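Local coordinates for protein DNA polymerase (Pyrobaculum calidifontis, PDB 5MDN) that probably catalyses template-directed DNA synthesis, adding deoxyribonucleotides from their triphosphates to a growing strand as a family B polymerase of a hyperthermophilic archaeon, at residues P162-A167 against K220-D225. Numbering follows the deposited sequence.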
loop_
_atom_site.group_PDB
_atom_site.type_symbol
_atom_site.label_atom_id
_atom_site.label_comp_id
_atom_site.label_asym_id
_atom_site.label_seq_id
_atom_site.Cartn_x
_atom_site.Cartn_y
_atom_site.Cartn_z
ATOM N N PRO A 162 -18.402 -17.178 -1.721
ATOM C CA PRO A 162 -17.294 -17.649 -2.558
ATOM C C PRO A 162 -17.101 -16.729 -3.755
ATOM O O PRO A 162 -18.057 -16.376 -4.448
ATOM C CB PRO A 162 -17.739 -19.053 -2.982
ATOM C CG PRO A 162 -19.226 -19.037 -2.846
ATOM C CD PRO A 162 -19.505 -18.154 -1.668
ATOM N N LEU A 163 -15.852 -16.345 -3.994
ATOM C CA LEU A 163 -15.499 -15.462 -5.096
ATOM C C LEU A 163 -14.643 -16.212 -6.106
ATOM O O LEU A 163 -13.798 -17.031 -5.733
ATOM C CB LEU A 163 -14.747 -14.225 -4.595
ATOM C CG LEU A 163 -15.514 -13.241 -3.709
ATOM C CD1 LEU A 163 -14.638 -12.049 -3.359
ATOM C CD2 LEU A 163 -16.792 -12.789 -4.398
ATOM N N ARG A 164 -14.868 -15.928 -7.385
ATOM C CA ARG A 164 -14.049 -16.478 -8.457
ATOM C C ARG A 164 -12.834 -15.574 -8.633
ATOM O O ARG A 164 -12.959 -14.433 -9.092
ATOM C CB ARG A 164 -14.857 -16.596 -9.748
ATOM C CG ARG A 164 -15.987 -17.614 -9.674
ATOM C CD ARG A 164 -16.519 -17.960 -11.057
ATOM N NE ARG A 164 -17.327 -16.888 -11.633
ATOM C CZ ARG A 164 -18.606 -16.671 -11.338
ATOM N NH1 ARG A 164 -19.234 -17.452 -10.469
ATOM N NH2 ARG A 164 -19.258 -15.670 -11.911
ATOM N N VAL A 165 -11.660 -16.084 -8.267
ATOM C CA VAL A 165 -10.419 -15.323 -8.280
ATOM C C VAL A 165 -9.576 -15.776 -9.461
ATOM O O VAL A 165 -9.478 -16.976 -9.747
ATOM C CB VAL A 165 -9.653 -15.491 -6.954
ATOM C CG1 VAL A 165 -8.430 -14.593 -6.920
ATOM C CG2 VAL A 165 -10.568 -15.202 -5.771
ATOM N N LEU A 166 -8.968 -14.811 -10.149
ATOM C CA LEU A 166 -8.097 -15.077 -11.286
ATOM C C LEU A 166 -6.774 -14.357 -11.074
ATOM O O LEU A 166 -6.743 -13.126 -10.973
ATOM C CB LEU A 166 -8.745 -14.619 -12.596
ATOM C CG LEU A 166 -7.879 -14.793 -13.845
ATOM C CD1 LEU A 166 -8.096 -16.164 -14.460
ATOM C CD2 LEU A 166 -8.144 -13.689 -14.857
ATOM N N ALA A 167 -5.690 -15.124 -11.004
ATOM C CA ALA A 167 -4.340 -14.582 -11.015
ATOM C C ALA A 167 -3.796 -14.609 -12.438
ATOM O O ALA A 167 -4.087 -15.523 -13.214
ATOM C CB ALA A 167 -3.423 -15.375 -10.083
ATOM N N LYS A 220 -13.590 -13.653 -19.915
ATOM C CA LYS A 220 -15.023 -13.718 -20.181
ATOM C C LYS A 220 -15.568 -15.119 -19.928
ATOM O O LYS A 220 -16.715 -15.271 -19.487
ATOM C CB LYS A 220 -15.307 -13.285 -21.620
ATOM C CG LYS A 220 -14.926 -11.844 -21.931
ATOM C CD LYS A 220 -15.415 -11.440 -23.312
ATOM C CE LYS A 220 -14.768 -12.285 -24.394
ATOM N NZ LYS A 220 -15.126 -11.809 -25.759
ATOM N N GLU A 221 -14.761 -16.144 -20.198
ATOM C CA GLU A 221 -15.202 -17.524 -20.020
ATOM C C GLU A 221 -15.327 -17.859 -18.537
ATOM O O GLU A 221 -16.340 -18.413 -18.094
ATOM C CB GLU A 221 -14.203 -18.465 -20.706
ATOM C CG GLU A 221 -14.602 -19.930 -20.812
ATOM C CD GLU A 221 -15.811 -20.114 -21.712
ATOM O OE1 GLU A 221 -15.972 -19.297 -22.646
ATOM O OE2 GLU A 221 -16.590 -21.067 -21.495
ATOM N N PHE A 222 -14.300 -17.517 -17.753
ATOM C CA PHE A 222 -14.282 -17.809 -16.323
ATOM C C PHE A 222 -15.167 -16.852 -15.527
ATOM O O PHE A 222 -15.782 -17.258 -14.533
ATOM C CB PHE A 222 -12.842 -17.764 -15.810
ATOM C CG PHE A 222 -12.709 -17.952 -14.326
ATOM C CD1 PHE A 222 -13.252 -19.061 -13.699
ATOM C CD2 PHE A 222 -12.026 -17.023 -13.559
ATOM C CE1 PHE A 222 -13.125 -19.234 -12.333
ATOM C CE2 PHE A 222 -11.896 -17.191 -12.196
ATOM C CZ PHE A 222 -12.444 -18.298 -11.582
ATOM N N ASP A 223 -15.232 -15.579 -15.940
ATOM C CA ASP A 223 -15.988 -14.527 -15.261
ATOM C C ASP A 223 -15.504 -14.351 -13.825
ATOM O O ASP A 223 -16.238 -14.668 -12.880
ATOM C CB ASP A 223 -17.492 -14.827 -15.278
ATOM C CG ASP A 223 -18.327 -13.647 -14.812
ATOM O OD1 ASP A 223 -17.817 -12.508 -14.852
ATOM O OD2 ASP A 223 -19.490 -13.857 -14.404
ATOM N N PRO A 224 -14.284 -13.861 -13.618
ATOM C CA PRO A 224 -13.779 -13.707 -12.252
ATOM C C PRO A 224 -14.372 -12.494 -11.556
ATOM O O PRO A 224 -14.711 -11.484 -12.179
ATOM C CB PRO A 224 -12.270 -13.534 -12.460
ATOM C CG PRO A 224 -12.173 -12.852 -13.780
ATOM C CD PRO A 224 -13.297 -13.418 -14.619
ATOM N N ASP A 225 -14.492 -12.608 -10.234
ATOM C CA ASP A 225 -14.914 -11.486 -9.407
ATOM C C ASP A 225 -13.734 -10.625 -8.974
ATOM O O ASP A 225 -13.865 -9.401 -8.863
ATOM C CB ASP A 225 -15.669 -11.994 -8.176
ATOM C CG ASP A 225 -16.859 -12.860 -8.539
ATOM O OD1 ASP A 225 -17.768 -12.362 -9.238
ATOM O OD2 ASP A 225 -16.890 -14.039 -8.122
#
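The guanidinium of R164 carries D225 OD2 over one face and the carbonyl oxygen of D223 at its edge, while the carbonyl of F222 approaches it obliquely. R164 NE donates to D223 O at 2.8 Å, the donor standing above the plane of that carbonyl, and makes a weaker bond to F222 O. R164 NH2 forms a salt bridge with D223 OD2 (3.1 Å), although its hydrogen bond is weak and bent, with guanidinium and carboxylate turned 44° apart. A bend at chi3 (-74°) brings the NE edge of the guanidinium up to these carbonyls, which mark the end of helix 209-222, where D223 turns out with positive phi. The F222 ring, nearly perpendicular to the guanidinium, meets R164 CB obliquely through CZ (3.5 Å) and also packs against L166. The backbone of R164 is held at both polar atoms by D225: R164 N gives a nearly straight bond to the anti side of D225 OD2 (2.9 Å), and R164 O accepts from D225 N. L166 CB rests on P224 CB at 3.7 Å. Replaced by an alanine, R164 would keep CB but is likely to leave D223 O without its NE donor, D223 OD2 without this salt-bridge partner and F222 without the packing of CG and CD. Both aspartates have further arginine partners, D223 in R273 and R255, D225 in R255 and R30. The contact thus joins the start of strand 165-172 to the turn leading from helix 209-222 into the parallel neighbouring strand 226-229 of the exonuclease domain's RNase H-like sheet; L166 also packs on F218 and V219 of that helix, and V165 touches L341 of helix 326-356.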